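Uncharacterized protein (Bacteroides fragilis, PDB 4OUQ) is of unknown function but belongs to the DUF4783 family of the NTF2 clan, its helices packing on a mixed sheet, consistent with an NTF2-like fold. Local coordinates at residues 14-17 with 18-21. Sequence-based numbering, arbitrary orientation.
Sequences KGNS and QELN
With CG trans to its backbone N (chi1 -175°), Asn16 swings its amide forward over the start of the next helix, while Glu19, its CG trans to the carbonyl carbon, turns its extended chain back to meet it. OD1 of Asn16 takes the amide hydrogen of Glu19 N at 3.0 Å, an N-cap bond; the donor sits well above the carbonyl plane rather than on a lone pair, though the N-H itself points fairly straight at the oxygen (157°). The Asn16 amide and the Glu19 carboxylate lie stacked, their planes 20° apart, with Asn16 CG 4.1 Å from Glu19 CD. Lys14 reaches the same carboxylate, its side chain crossing that of Glu19 at about a right angle. Its NZ forms a salt bridge with Glu19 OE2 on the syn side at 2.8 Å. A water then ties the other end of the Asn16 amide to Gln18: it accepts from Asn16 ND2 and donates to Gln18 OE1, both at 3.0 Å. Behind the cap, Ser17 OG hydrogen-bonds Glu45 of helix 41-54, and Leu20 packs between that helix and helix 6-14. The short link between two helices thus joins a Schellman motif directly to an N-cap: Gly15, at positive phi, ends helix 6-14, and Asn16 opens helix 17-21.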
loop_
_atom_site.group_PDB
_atom_site.type_symbol
_atom_site.label_atom_id
_atom_site.label_comp_id
_atom_site.label_asym_id
_atom_site.label_seq_id
_atom_site.Cartn_x
_atom_site.Cartn_y
_atom_site.Cartn_z
ATOM N N LYS A 14 5.986 -9.504 -0.637
ATOM C CA LYS A 14 7.122 -9.813 0.259
ATOM C C LYS A 14 7.053 -9.124 1.636
ATOM O O LYS A 14 7.903 -9.383 2.517
ATOM C CB LYS A 14 8.406 -9.395 -0.430
ATOM C CG LYS A 14 8.602 -10.064 -1.757
ATOM C CD LYS A 14 9.997 -9.888 -2.282
ATOM C CE LYS A 14 10.248 -8.473 -2.736
ATOM N NZ LYS A 14 11.557 -8.482 -3.408
ATOM N N GLY A 15 6.088 -8.203 1.834
ATOM C CA GLY A 15 6.050 -7.387 3.014
ATOM C C GLY A 15 7.299 -6.553 3.161
ATOM O O GLY A 15 7.884 -6.463 4.229
ATOM N N ASN A 16 7.735 -5.931 2.050
ATOM C CA ASN A 16 8.997 -5.197 2.001
ATOM C C ASN A 16 8.719 -3.691 1.832
ATOM O O ASN A 16 8.481 -3.222 0.762
ATOM C CB ASN A 16 9.873 -5.743 0.848
ATOM C CG ASN A 16 11.206 -5.128 0.813
ATOM O OD1 ASN A 16 11.368 -3.952 1.100
ATOM N ND2 ASN A 16 12.196 -5.898 0.440
ATOM N N SER A 17 8.700 -2.962 2.949
ATOM C CA SER A 17 8.453 -1.533 2.922
ATOM C C SER A 17 9.493 -0.696 2.195
ATOM O O SER A 17 9.189 0.412 1.721
ATOM C CB SER A 17 8.248 -1.001 4.327
ATOM O OG SER A 17 9.437 -0.995 5.074
ATOM N N GLN A 18 10.750 -1.138 2.213
ATOM C CA GLN A 18 11.831 -0.435 1.616
ATOM C C GLN A 18 11.577 -0.356 0.097
ATOM O O GLN A 18 11.803 0.667 -0.487
ATOM C CB GLN A 18 13.187 -1.159 1.917
ATOM C CG GLN A 18 14.404 -0.393 1.457
ATOM C CD GLN A 18 14.611 -0.425 -0.052
ATOM O OE1 GLN A 18 14.277 -1.401 -0.701
ATOM N NE2 GLN A 18 15.159 0.655 -0.606
ATOM N N GLU A 19 11.070 -1.447 -0.483
ATOM C CA GLU A 19 10.761 -1.455 -1.901
ATOM C C GLU A 19 9.552 -0.583 -2.182
ATOM O O GLU A 19 9.415 -0.082 -3.279
ATOM C CB GLU A 19 10.523 -2.885 -2.433
ATOM C CG GLU A 19 11.776 -3.696 -2.631
ATOM C CD GLU A 19 11.517 -5.075 -3.225
ATOM O OE1 GLU A 19 10.378 -5.424 -3.568
ATOM O OE2 GLU A 19 12.495 -5.834 -3.322
ATOM N N LEU A 20 8.628 -0.475 -1.245
ATOM C CA LEU A 20 7.463 0.436 -1.440
ATOM C C LEU A 20 7.885 1.854 -1.453
ATOM O O LEU A 20 7.213 2.689 -2.036
ATOM C CB LEU A 20 6.407 0.297 -0.350
ATOM C CG LEU A 20 5.417 -0.795 -0.458
ATOM C CD1 LEU A 20 4.474 -0.827 0.716
ATOM C CD2 LEU A 20 4.580 -0.640 -1.762
ATOM N N ASN A 21 8.963 2.163 -0.761
ATOM C CA ASN A 21 9.335 3.551 -0.549
ATOM C C ASN A 21 9.447 4.380 -1.811
ATOM O O ASN A 21 8.928 5.484 -1.841
ATOM C CB ASN A 21 10.590 3.659 0.292
ATOM C CG ASN A 21 10.947 5.114 0.624
ATOM O OD1 ASN A 21 11.933 5.637 0.134
ATOM N ND2 ASN A 21 10.095 5.780 1.403
HETATM O O HOH W 1 14.615 -4.249 0.011
#